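PDB 4K0J: heavy metal cation tricomponent efflux pump ZneA(CzcA-like) from Cupriavidus metallidurans, which exports zinc ions in exchange for protons, working as the trimeric inner-membrane pump of a three-component heavy-metal efflux system of the RND superfamily. Local coordinates for residues Arg688-Val693 with Met828-Glu833; Pro694-Val699 with Val810-Arg815; Val710-Asp715 with Gln786-Arg791; Ala727-Leu732 with Leu772-Ala777. All blocks are in the same frame, centred on the assembly; numbering follows the deposited sequence.

Interaction 1 of 4, residues Arg688-Val693 with Met828-Glu833; sequences RLLKTV and MRIDKE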
loop_
_atom_site.group_PDB
_atom_site.type_symbol
_atom_site.label_atom_id
_atom_site.label_comp_id
_atom_site.label_asym_id
_atom_site.label_seq_id
_atom_site.Cartn_x
_atom_site.Cartn_y
_atom_site.Cartn_z
ATOM N N ARG C 688 13.768 6.185 -46.585
ATOM C CA ARG C 688 13.709 6.733 -47.935
ATOM C C ARG C 688 12.324 6.572 -48.551
ATOM O O ARG C 688 11.885 7.413 -49.330
ATOM C CB ARG C 688 14.751 6.066 -48.828
ATOM C CG ARG C 688 16.182 6.269 -48.374
ATOM C CD ARG C 688 17.143 5.508 -49.275
ATOM N NE ARG C 688 17.090 5.988 -50.653
ATOM C CZ ARG C 688 17.871 6.949 -51.132
ATOM N NH1 ARG C 688 18.768 7.528 -50.344
ATOM N NH2 ARG C 688 17.759 7.330 -52.398
ATOM N N LEU C 689 11.638 5.492 -48.194
ATOM C CA LEU C 689 10.308 5.224 -48.727
ATOM C C LEU C 689 9.282 6.150 -48.095
ATOM O O LEU C 689 8.624 6.925 -48.787
ATOM C CB LEU C 689 9.918 3.763 -48.485
ATOM C CG LEU C 689 8.657 3.221 -49.171
ATOM C CD1 LEU C 689 7.406 3.426 -48.322
ATOM C CD2 LEU C 689 8.481 3.850 -50.546
ATOM N N LEU C 690 9.153 6.053 -46.775
ATOM C CA LEU C 690 8.168 6.825 -46.031
ATOM C C LEU C 690 8.299 8.315 -46.271
ATOM O O LEU C 690 7.304 9.042 -46.239
ATOM C CB LEU C 690 8.285 6.546 -44.535
ATOM C CG LEU C 690 7.749 5.202 -44.059
ATOM C CD1 LEU C 690 7.828 5.134 -42.550
ATOM C CD2 LEU C 690 6.322 5.012 -44.538
ATOM N N LYS C 691 9.522 8.778 -46.516
ATOM C CA LYS C 691 9.726 10.210 -46.686
ATOM C C LYS C 691 9.285 10.690 -48.066
ATOM O O LYS C 691 9.369 11.877 -48.375
ATOM C CB LYS C 691 11.172 10.606 -46.378
ATOM C CG LYS C 691 12.193 10.153 -47.394
ATOM C CD LYS C 691 13.603 10.312 -46.838
ATOM C CE LYS C 691 13.818 11.692 -46.221
ATOM N NZ LYS C 691 15.227 11.881 -45.761
ATOM N N THR C 692 8.794 9.763 -48.883
ATOM C CA THR C 692 8.262 10.102 -50.201
ATOM C C THR C 692 6.738 10.258 -50.179
ATOM O O THR C 692 6.170 10.981 -50.997
ATOM C CB THR C 692 8.662 9.057 -51.270
ATOM O OG1 THR C 692 8.235 7.750 -50.861
ATOM C CG2 THR C 692 10.170 9.051 -51.472
ATOM N N VAL C 693 6.086 9.575 -49.242
ATOM C CA VAL C 693 4.635 9.669 -49.075
ATOM C C VAL C 693 4.211 11.092 -48.684
ATOM O O VAL C 693 4.737 11.654 -47.722
ATOM C CB VAL C 693 4.134 8.655 -48.021
ATOM C CG1 VAL C 693 2.618 8.685 -47.909
ATOM C CG2 VAL C 693 4.620 7.255 -48.364
ATOM N N MET C 828 0.874 0.373 -46.923
ATOM C CA MET C 828 0.752 -0.462 -48.115
ATOM C C MET C 828 2.049 -0.434 -48.924
ATOM O O MET C 828 2.498 -1.460 -49.433
ATOM C CB MET C 828 -0.437 -0.031 -48.981
ATOM C CG MET C 828 -0.749 -0.987 -50.127
ATOM S SD MET C 828 -2.266 -0.578 -51.012
ATOM C CE MET C 828 -3.476 -0.710 -49.696
ATOM N N ARG C 829 2.657 0.743 -49.027
ATOM C CA ARG C 829 3.908 0.883 -49.766
ATOM C C ARG C 829 5.103 0.267 -49.031
ATOM O O ARG C 829 6.175 0.098 -49.612
ATOM C CB ARG C 829 4.184 2.355 -50.083
ATOM C CG ARG C 829 3.138 3.009 -50.974
ATOM C CD ARG C 829 3.493 4.457 -51.258
ATOM N NE ARG C 829 4.813 4.576 -51.870
ATOM C CZ ARG C 829 5.398 5.730 -52.170
ATOM N NH1 ARG C 829 4.780 6.875 -51.910
ATOM N NH2 ARG C 829 6.601 5.741 -52.727
ATOM N N ILE C 830 4.917 -0.063 -47.755
ATOM C CA ILE C 830 5.974 -0.688 -46.956
ATOM C C ILE C 830 6.178 -2.158 -47.335
ATOM O O ILE C 830 7.303 -2.663 -47.322
ATOM C CB ILE C 830 5.682 -0.568 -45.436
ATOM C CG1 ILE C 830 5.774 0.891 -44.989
ATOM C CG2 ILE C 830 6.650 -1.410 -44.617
ATOM C CD1 ILE C 830 7.138 1.500 -45.194
ATOM N N ASP C 831 5.089 -2.832 -47.694
ATOM C CA ASP C 831 5.121 -4.266 -47.977
ATOM C C ASP C 831 5.953 -4.611 -49.209
ATOM O O ASP C 831 6.293 -5.775 -49.430
ATOM C CB ASP C 831 3.702 -4.807 -48.138
ATOM C CG ASP C 831 2.801 -4.414 -46.988
ATOM O OD1 ASP C 831 3.321 -4.193 -45.873
ATOM O OD2 ASP C 831 1.572 -4.322 -47.199
ATOM N N LYS C 832 6.270 -3.596 -50.007
ATOM C CA LYS C 832 7.118 -3.762 -51.182
ATOM C C LYS C 832 8.492 -4.291 -50.787
ATOM O O LYS C 832 8.992 -5.254 -51.370
ATOM C CB LYS C 832 7.291 -2.425 -51.904
ATOM C CG LYS C 832 5.996 -1.711 -52.249
ATOM C CD LYS C 832 6.288 -0.337 -52.834
ATOM C CE LYS C 832 5.013 0.384 -53.239
ATOM N NZ LYS C 832 5.302 1.725 -53.820
ATOM N N GLU C 833 9.093 -3.653 -49.787
ATOM C CA GLU C 833 10.459 -3.962 -49.378
ATOM C C GLU C 833 10.514 -5.114 -48.383
ATOM O O GLU C 833 10.119 -6.238 -48.694
ATOM C CB GLU C 833 11.117 -2.727 -48.757
ATOM C CG GLU C 833 10.545 -1.405 -49.239
ATOM C CD GLU C 833 10.702 -1.207 -50.732
ATOM O OE1 GLU C 833 9.852 -0.513 -51.329
ATOM O OE2 GLU C 833 11.675 -1.739 -51.309
#
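L689, at the end of helix 676-690, reaches the other helix with both of its methyl groups. Its CG lies anti to the backbone N (chi1 -170°), which sends the fork across the gap: L689 CD1 comes 3.7 Å from CD1 of I830, while L689 CD2 lies 3.4 Å from NH2 of R829. On the next residue the CB leaves in the other direction, yet the branch of L690 turns back and brings CD2 to 3.7 Å from the same I830 CD1, which is thereby shared by two leucines. T692 follows beyond the helix, on the R829 side of the contact, but the placement of its hydroxyl is doubtful. V693 completes the row, its CG2 lying 3.6 Å from NH1 of R829 as the two side chains run past one another, oppositely directed. A bend at chi3 (57°) turns the R829 guanidinium toward L689 and V693, which it meets obliquely. W845 of strand 843-847 touches both L690 and I830. V693 also packs on F822, E825 and A826 of helix 820-830, so the two helices lie side by side on one face of the sheet that holds strand 843-847.

Interaction 2 of 4, residues Pro694-Val699 with Val810-Arg815; sequences PGAQDV and VRLNLR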
loop_
_atom_site.group_PDB
_atom_site.type_symbol
_atom_site.label_atom_id
_atom_site.label_comp_id
_atom_site.label_asym_id
_atom_site.label_seq_id
_atom_site.Cartn_x
_atom_site.Cartn_y
_atom_site.Cartn_z
ATOM N N PRO C 694 3.260 11.679 -49.433
ATOM C CA PRO C 694 2.814 13.072 -49.265
ATOM C C PRO C 694 2.226 13.410 -47.893
ATOM O O PRO C 694 1.978 14.585 -47.624
ATOM C CB PRO C 694 1.729 13.224 -50.337
ATOM C CG PRO C 694 2.065 12.212 -51.360
ATOM C CD PRO C 694 2.618 11.045 -50.599
ATOM N N GLY C 695 2.000 12.410 -47.048
ATOM C CA GLY C 695 1.464 12.653 -45.720
ATOM C C GLY C 695 2.537 12.797 -44.655
ATOM O O GLY C 695 2.421 13.617 -43.744
ATOM N N ALA C 696 3.589 11.992 -44.774
ATOM C CA ALA C 696 4.684 11.998 -43.813
ATOM C C ALA C 696 5.497 13.276 -43.936
ATOM O O ALA C 696 5.988 13.600 -45.014
ATOM C CB ALA C 696 5.571 10.784 -44.026
ATOM N N GLN C 697 5.648 13.997 -42.831
ATOM C CA GLN C 697 6.326 15.286 -42.874
ATOM C C GLN C 697 7.809 15.188 -42.532
ATOM O O GLN C 697 8.660 15.454 -43.379
ATOM C CB GLN C 697 5.630 16.297 -41.966
ATOM C CG GLN C 697 5.794 17.730 -42.433
ATOM C CD GLN C 697 4.969 18.044 -43.668
ATOM O OE1 GLN C 697 4.248 17.190 -44.180
ATOM N NE2 GLN C 697 5.064 19.280 -44.147
ATOM N N ASP C 698 8.120 14.824 -41.294
ATOM C CA ASP C 698 9.505 14.586 -40.916
ATOM C C ASP C 698 9.709 13.080 -40.827
ATOM O O ASP C 698 8.798 12.372 -40.414
ATOM C CB ASP C 698 9.819 15.242 -39.572
ATOM C CG ASP C 698 9.322 16.675 -39.490
ATOM O OD1 ASP C 698 9.927 17.559 -40.133
ATOM O OD2 ASP C 698 8.327 16.920 -38.773
ATOM N N VAL C 699 10.880 12.596 -41.245
ATOM C CA VAL C 699 11.227 11.175 -41.129
ATOM C C VAL C 699 12.712 11.007 -40.840
ATOM O O VAL C 699 13.546 11.522 -41.582
ATOM C CB VAL C 699 10.914 10.377 -42.419
ATOM C CG1 VAL C 699 11.588 9.006 -42.371
ATOM C CG2 VAL C 699 9.420 10.214 -42.619
ATOM N N VAL C 810 12.281 4.253 -37.004
ATOM C CA VAL C 810 12.071 5.301 -37.982
ATOM C C VAL C 810 10.957 6.201 -37.478
ATOM O O VAL C 810 9.778 5.908 -37.670
ATOM C CB VAL C 810 11.696 4.738 -39.366
ATOM C CG1 VAL C 810 11.569 5.866 -40.369
ATOM C CG2 VAL C 810 12.732 3.734 -39.834
ATOM N N ARG C 811 11.330 7.291 -36.821
ATOM C CA ARG C 811 10.339 8.207 -36.287
ATOM C C ARG C 811 9.882 9.229 -37.331
ATOM O O ARG C 811 10.675 9.676 -38.161
ATOM C CB ARG C 811 10.847 8.873 -35.005
ATOM C CG ARG C 811 11.914 9.924 -35.170
ATOM C CD ARG C 811 12.198 10.557 -33.817
ATOM N NE ARG C 811 12.869 11.850 -33.913
ATOM C CZ ARG C 811 14.180 12.019 -33.778
ATOM N NH1 ARG C 811 14.963 10.974 -33.546
ATOM N NH2 ARG C 811 14.709 13.231 -33.873
ATOM N N LEU C 812 8.593 9.575 -37.284
ATOM C CA LEU C 812 7.956 10.413 -38.303
ATOM C C LEU C 812 6.641 11.059 -37.837
ATOM O O LEU C 812 5.902 10.477 -37.047
ATOM C CB LEU C 812 7.692 9.601 -39.574
ATOM C CG LEU C 812 6.541 8.592 -39.544
ATOM C CD1 LEU C 812 5.967 8.419 -40.938
ATOM C CD2 LEU C 812 6.985 7.251 -38.978
ATOM N N ASN C 813 6.343 12.253 -38.346
ATOM C CA ASN C 813 5.110 12.962 -37.978
ATOM C C ASN C 813 4.024 12.928 -39.059
ATOM O O ASN C 813 4.317 13.030 -40.250
ATOM C CB ASN C 813 5.414 14.412 -37.593
ATOM C CG ASN C 813 6.297 14.516 -36.366
ATOM O OD1 ASN C 813 6.173 13.728 -35.428
ATOM N ND2 ASN C 813 7.200 15.490 -36.367
ATOM N N LEU C 814 2.771 12.805 -38.631
ATOM C CA LEU C 814 1.637 12.664 -39.547
ATOM C C LEU C 814 1.207 13.977 -40.192
ATOM O O LEU C 814 0.394 13.981 -41.115
ATOM C CB LEU C 814 0.444 12.027 -38.822
ATOM C CG LEU C 814 0.188 12.397 -37.353
ATOM C CD1 LEU C 814 -0.223 13.855 -37.173
ATOM C CD2 LEU C 814 -0.858 11.472 -36.746
ATOM N N ARG C 815 1.759 15.080 -39.694
ATOM C CA ARG C 815 1.381 16.432 -40.113
ATOM C C ARG C 815 1.378 16.637 -41.624
ATOM O O ARG C 815 2.290 16.199 -42.321
ATOM C CB ARG C 815 2.306 17.455 -39.448
ATOM C CG ARG C 815 2.222 18.859 -40.018
ATOM C CD ARG C 815 3.061 19.818 -39.194
ATOM N NE ARG C 815 4.390 19.277 -38.926
ATOM C CZ ARG C 815 5.469 19.559 -39.646
ATOM N NH1 ARG C 815 6.638 19.017 -39.332
ATOM N NH2 ARG C 815 5.383 20.383 -40.680
#
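V699 pairs with L812 at the edge of a four-stranded antiparallel sheet with ferredoxin-like (beta-alpha-beta-beta-alpha-beta) topology, as in the porter subdomains of RND pumps. The two form an antiparallel non-hydrogen-bonded pair, and the backbone bonds lie to the N-terminal side of V699. N813 takes part with both backbone groups: its O accepts Q697 N at 3.1 Å in a nearly straight bond (172°), and its N donates to D698 O at 3.2 Å, tilted from the carbonyl plane. Its amide is used at both ends as well. N813 ND2 donates to OD2 of D698 at 3.0 Å, reaching that oxygen on its anti side with the carboxylate and amide planes almost perpendicular (88°), while OD1 accepts the backbone N of D666. The same D698 OD2 forms a salt bridge with NH1 of R815, 2.8 Å away and near the guanidinium plane, so one carboxylate oxygen serves two donors. The second terminal nitrogen of R815, NH2, pairs with E632, which leaves the group held between two acids. R811, further along the strand, has its own acid partner in D702. With CG anti to the backbone N (chi1 -152°), Q697 lays that methylene over one face of the R815 guanidinium. On the sheet itself, V699 CG1 rests 3.7 Å from V810 CG1, and V699 CG2 lies 3.6 Å from L812 CB.

Interaction 3 of 4, residues Val710-Asp715 with Gln786-Arg791; sequences VRIDVD and QVAHIR
I790 packs beside I712 on one face of the sheet formed by strands 707-714 and 788-802, the two side chains pointing the same way. From CB the isoleucine forks. I790 CG1, anti to the carbonyl carbon (chi1 -68°), lies 3.6 Å from CG1 of I712, and the CD1 at its tip is 4.2 Å from CG2 of that same residue; the other branch, CG2, comes 4.2 Å from CG2 of V710. A788 extends the row, its CB 3.8 Å from I712 CG2, and P766 and I769 of helix 766-771 touch this face. The strands run antiparallel, their axes at 167°, with R711 opposite R791 and D713 opposite H789 as hydrogen-bonded pairs. R791 N donates to R711 O at 2.9 Å, while the bond from H789 N to D713 O is weak. This ladder belongs to the docking region of the RND fold, and V710 to D713 continue it in parallel with a strand of the second subunit, whose V227 and V230 pack on it. On the face opposite the isoleucines, R711 NE forms a salt bridge with D713 OD2, 3.1 Å away. D715 N donates to V787 O as the strand ends, and the D715 carboxylate, as an N-cap, accepts A718 N.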
loop_
_atom_site.group_PDB
_atom_site.type_symbol
_atom_site.label_atom_id
_atom_site.label_comp_id
_atom_site.label_asym_id
_atom_site.label_seq_id
_atom_site.Cartn_x
_atom_site.Cartn_y
_atom_site.Cartn_z
ATOM N N VAL C 710 38.382 6.255 -30.473
ATOM C CA VAL C 710 39.766 5.857 -30.310
ATOM C C VAL C 710 39.783 4.792 -29.213
ATOM O O VAL C 710 39.531 5.075 -28.042
ATOM C CB VAL C 710 40.687 7.059 -30.021
ATOM C CG1 VAL C 710 39.968 8.092 -29.171
ATOM C CG2 VAL C 710 41.976 6.599 -29.359
ATOM N N ARG C 711 40.027 3.555 -29.626
ATOM C CA ARG C 711 39.877 2.387 -28.772
ATOM C C ARG C 711 41.223 1.804 -28.372
ATOM O O ARG C 711 42.082 1.540 -29.219
ATOM C CB ARG C 711 39.063 1.332 -29.513
ATOM C CG ARG C 711 39.083 -0.044 -28.896
ATOM C CD ARG C 711 38.144 -0.963 -29.647
ATOM N NE ARG C 711 37.982 -2.251 -28.981
ATOM C CZ ARG C 711 37.038 -3.133 -29.294
ATOM N NH1 ARG C 711 36.168 -2.858 -30.260
ATOM N NH2 ARG C 711 36.961 -4.285 -28.638
ATOM N N ILE C 712 41.401 1.598 -27.071
ATOM C CA ILE C 712 42.642 1.031 -26.552
ATOM C C ILE C 712 42.438 -0.375 -26.012
ATOM O O ILE C 712 41.963 -0.551 -24.902
ATOM C CB ILE C 712 43.247 1.910 -25.446
ATOM C CG1 ILE C 712 43.395 3.349 -25.948
ATOM C CG2 ILE C 712 44.583 1.335 -25.002
ATOM C CD1 ILE C 712 43.376 4.384 -24.866
ATOM N N ASP C 713 42.785 -1.375 -26.811
ATOM C CA ASP C 713 42.757 -2.746 -26.332
ATOM C C ASP C 713 44.108 -3.016 -25.693
ATOM O O ASP C 713 45.073 -2.324 -25.986
ATOM C CB ASP C 713 42.484 -3.720 -27.478
ATOM C CG ASP C 713 41.126 -3.494 -28.127
ATOM O OD1 ASP C 713 41.071 -2.928 -29.240
ATOM O OD2 ASP C 713 40.109 -3.878 -27.518
ATOM N N VAL C 714 44.183 -3.993 -24.798
ATOM C CA VAL C 714 45.462 -4.309 -24.173
ATOM C C VAL C 714 46.044 -5.609 -24.708
ATOM O O VAL C 714 45.326 -6.600 -24.876
ATOM C CB VAL C 714 45.367 -4.382 -22.637
ATOM C CG1 VAL C 714 45.201 -2.992 -22.047
ATOM C CG2 VAL C 714 44.224 -5.288 -22.217
ATOM N N ASP C 715 47.347 -5.584 -24.981
ATOM C CA ASP C 715 48.069 -6.756 -25.460
ATOM C C ASP C 715 48.470 -7.596 -24.257
ATOM O O ASP C 715 49.284 -7.178 -23.430
ATOM C CB ASP C 715 49.301 -6.327 -26.270
ATOM C CG ASP C 715 49.981 -7.487 -26.990
ATOM O OD1 ASP C 715 50.155 -8.566 -26.377
ATOM O OD2 ASP C 715 50.367 -7.302 -28.172
ATOM N N GLN C 786 53.405 0.139 -26.280
ATOM C CA GLN C 786 54.297 -1.007 -26.246
ATOM C C GLN C 786 53.533 -2.259 -25.833
ATOM O O GLN C 786 54.020 -3.377 -26.006
ATOM C CB GLN C 786 55.427 -0.734 -25.254
ATOM C CG GLN C 786 56.751 -1.385 -25.587
ATOM C CD GLN C 786 57.905 -0.761 -24.822
ATOM O OE1 GLN C 786 57.872 0.422 -24.471
ATOM N NE2 GLN C 786 58.934 -1.556 -24.560
ATOM N N VAL C 787 52.335 -2.071 -25.286
ATOM C CA VAL C 787 51.551 -3.186 -24.762
ATOM C C VAL C 787 50.053 -3.042 -25.023
ATOM O O VAL C 787 49.250 -3.808 -24.490
ATOM C CB VAL C 787 51.745 -3.347 -23.234
ATOM C CG1 VAL C 787 53.075 -4.018 -22.916
ATOM C CG2 VAL C 787 51.618 -2.001 -22.530
ATOM N N ALA C 788 49.671 -2.060 -25.830
ATOM C CA ALA C 788 48.256 -1.785 -26.038
ATOM C C ALA C 788 47.981 -1.273 -27.438
ATOM O O ALA C 788 48.652 -0.364 -27.920
ATOM C CB ALA C 788 47.769 -0.785 -25.023
ATOM N N HIS C 789 46.988 -1.862 -28.090
ATOM C CA HIS C 789 46.567 -1.405 -29.399
ATOM C C HIS C 789 45.663 -0.185 -29.277
ATOM O O HIS C 789 44.463 -0.310 -29.007
ATOM C CB HIS C 789 45.843 -2.521 -30.149
ATOM C CG HIS C 789 45.770 -2.301 -31.628
ATOM N ND1 HIS C 789 46.200 -1.137 -32.229
ATOM C CD2 HIS C 789 45.323 -3.097 -32.626
ATOM C CE1 HIS C 789 46.019 -1.225 -33.534
ATOM N NE2 HIS C 789 45.486 -2.405 -33.802
ATOM N N ILE C 790 46.264 0.990 -29.459
ATOM C CA ILE C 790 45.541 2.253 -29.536
ATOM C C ILE C 790 45.193 2.516 -30.994
ATOM O O ILE C 790 46.066 2.813 -31.806
ATOM C CB ILE C 790 46.389 3.437 -29.014
ATOM C CG1 ILE C 790 46.621 3.331 -27.507
ATOM C CG2 ILE C 790 45.712 4.759 -29.321
ATOM C CD1 ILE C 790 47.906 2.651 -27.116
ATOM N N ARG C 791 43.918 2.400 -31.333
ATOM C CA ARG C 791 43.516 2.589 -32.712
ATOM C C ARG C 791 42.232 3.370 -32.814
ATOM O O ARG C 791 41.777 3.956 -31.846
ATOM C CB ARG C 791 43.340 1.246 -33.407
ATOM C CG ARG C 791 42.380 0.307 -32.709
ATOM C CD ARG C 791 41.810 -0.698 -33.696
ATOM N NE ARG C 791 40.749 -0.100 -34.505
ATOM C CZ ARG C 791 40.451 -0.465 -35.748
ATOM N NH1 ARG C 791 41.148 -1.426 -36.342
ATOM N NH2 ARG C 791 39.461 0.141 -36.395
#

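Interaction 4 of 4, residues Ala727-Leu732 with Leu772-Ala777; sequences ADVMAL and LTLTAA
Helix 726-737 of the docking region lies against the two-stranded antiparallel ribbon of 773-775 and 781-783, with L732 and L772 as the tightest meeting point. CD1 of L772 sits in the fork of L732, 3.6 Å from both CD1 and CD2. L732 has its CG anti to the backbone N (chi1 171°), which carries the fork out from the helix toward the ribbon. One turn earlier the helix meets L774 through a single methyl group: L774 CD1 is 4.0 Å from CB of D728 and 4.3 Å from CG2 of V729. No hydrogen bond crosses the contact. The carboxylate of D728 is engaged within its own helix start, OD1 accepting the backbone N of N725, and the leucine meets the D728 methylene. F758 of strand 750-758 touches both L732 and L772, and L784 covers V729 and L732, closing an apolar patch between helix and ribbon. Helix 727-732 and strand 773-775 run at 138°, their axes 9.8 Å apart at the closest approach, a spacing filled mainly by leucine side chains: a helix packed on a beta hairpin, within the docking domain of an RND pump.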
loop_
_atom_site.group_PDB
_atom_site.type_symbol
_atom_site.label_atom_id
_atom_site.label_comp_id
_atom_site.label_asym_id
_atom_site.label_seq_id
_atom_site.Cartn_x
_atom_site.Cartn_y
_atom_site.Cartn_z
ATOM N N ALA C 727 45.047 -3.507 -15.385
ATOM C CA ALA C 727 44.472 -2.560 -14.436
ATOM C C ALA C 727 45.274 -1.256 -14.343
ATOM O O ALA C 727 44.714 -0.206 -14.029
ATOM C CB ALA C 727 44.338 -3.203 -13.066
ATOM N N ASP C 728 46.578 -1.331 -14.609
ATOM C CA ASP C 728 47.437 -0.149 -14.593
ATOM C C ASP C 728 47.051 0.748 -15.760
ATOM O O ASP C 728 46.977 1.980 -15.638
ATOM C CB ASP C 728 48.913 -0.540 -14.733
ATOM C CG ASP C 728 49.292 -1.760 -13.900
ATOM O OD1 ASP C 728 50.197 -2.510 -14.329
ATOM O OD2 ASP C 728 48.697 -1.970 -12.821
ATOM N N VAL C 729 46.806 0.097 -16.892
ATOM C CA VAL C 729 46.390 0.746 -18.125
ATOM C C VAL C 729 45.024 1.396 -17.965
ATOM O O VAL C 729 44.855 2.581 -18.237
ATOM C CB VAL C 729 46.304 -0.289 -19.243
ATOM C CG1 VAL C 729 46.306 0.391 -20.604
ATOM C CG2 VAL C 729 47.459 -1.268 -19.122
ATOM N N MET C 730 44.051 0.607 -17.520
ATOM C CA MET C 730 42.695 1.090 -17.295
ATOM C C MET C 730 42.673 2.224 -16.275
ATOM O O MET C 730 41.867 3.146 -16.383
ATOM C CB MET C 730 41.798 -0.052 -16.823
ATOM C CG MET C 730 41.813 -1.265 -17.734
ATOM S SD MET C 730 41.169 -0.926 -19.381
ATOM C CE MET C 730 42.641 -1.155 -20.358
ATOM N N ALA C 731 43.556 2.145 -15.284
ATOM C CA ALA C 731 43.696 3.228 -14.324
ATOM C C ALA C 731 44.172 4.465 -15.061
ATOM O O ALA C 731 43.642 5.561 -14.860
ATOM C CB ALA C 731 44.680 2.855 -13.237
ATOM N N LEU C 732 45.172 4.269 -15.919
ATOM C CA LEU C 732 45.745 5.353 -16.701
ATOM C C LEU C 732 44.680 6.047 -17.527
ATOM O O LEU C 732 44.690 7.271 -17.650
ATOM C CB LEU C 732 46.843 4.821 -17.621
ATOM C CG LEU C 732 47.411 5.771 -18.678
ATOM C CD1 LEU C 732 48.527 6.625 -18.105
ATOM C CD2 LEU C 732 47.896 4.991 -19.888
ATOM N N LEU C 772 52.522 8.496 -23.865
ATOM C CA LEU C 772 52.732 8.655 -22.432
ATOM C C LEU C 772 53.027 7.300 -21.813
ATOM O O LEU C 772 52.661 6.264 -22.370
ATOM C CB LEU C 772 51.565 9.376 -21.742
ATOM C CG LEU C 772 50.111 8.983 -21.980
ATOM C CD1 LEU C 772 49.778 7.659 -21.325
ATOM C CD2 LEU C 772 49.199 10.075 -21.467
ATOM N N THR C 773 53.698 7.318 -20.667
ATOM C CA THR C 773 54.294 6.109 -20.118
ATOM C C THR C 773 53.653 5.643 -18.808
ATOM O O THR C 773 52.875 6.363 -18.182
ATOM C CB THR C 773 55.806 6.308 -19.892
ATOM O OG1 THR C 773 56.455 5.036 -19.765
ATOM C CG2 THR C 773 56.046 7.141 -18.640
ATOM N N LEU C 774 53.999 4.420 -18.415
ATOM C CA LEU C 774 53.560 3.825 -17.162
ATOM C C LEU C 774 54.597 2.788 -16.727
ATOM O O LEU C 774 55.076 2.000 -17.544
ATOM C CB LEU C 774 52.179 3.181 -17.316
ATOM C CG LEU C 774 52.035 1.946 -18.210
ATOM C CD1 LEU C 774 50.849 1.101 -17.775
ATOM C CD2 LEU C 774 51.891 2.337 -19.671
ATOM N N THR C 775 54.953 2.794 -15.446
ATOM C CA THR C 775 56.031 1.935 -14.956
ATOM C C THR C 775 55.679 0.445 -14.958
ATOM O O THR C 775 54.528 0.067 -15.180
ATOM C CB THR C 775 56.496 2.357 -13.554
ATOM O OG1 THR C 775 55.357 2.501 -12.699
ATOM C CG2 THR C 775 57.235 3.682 -13.622
ATOM N N ALA C 776 56.682 -0.394 -14.709
ATOM C CA ALA C 776 56.517 -1.842 -14.790
ATOM C C ALA C 776 57.014 -2.550 -13.534
ATOM O O ALA C 776 57.130 -1.942 -12.467
ATOM C CB ALA C 776 57.233 -2.383 -16.016
ATOM N N ALA C 777 57.307 -3.842 -13.672
ATOM C CA ALA C 777 57.794 -4.649 -12.556
ATOM C C ALA C 777 59.303 -4.509 -12.374
ATOM O O ALA C 777 59.836 -4.785 -11.298
ATOM C CB ALA C 777 57.417 -6.110 -12.756
#

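In the fold
The four contacts form two adjoining pairs. Interactions 1 and 2 have centres 12 Å apart and belong to one ferredoxin-like unit: L690 CD1 lies 4.1 Å from L812 CD1, so the end of helix 676-690 packs on the sheet of interaction 2. Interactions 3 and 4, also 12 Å apart, share a docking core in which V714 CG1 is 3.6 Å from M730 CE; both touch the second subunit. About 24 Å separates the nearest atoms of interactions 2 and 3. Along the chain, the docking contacts are nested inside the loop closed by interaction 2, consistent with a docking subdomain inserted between strands 699-701 and 807-812.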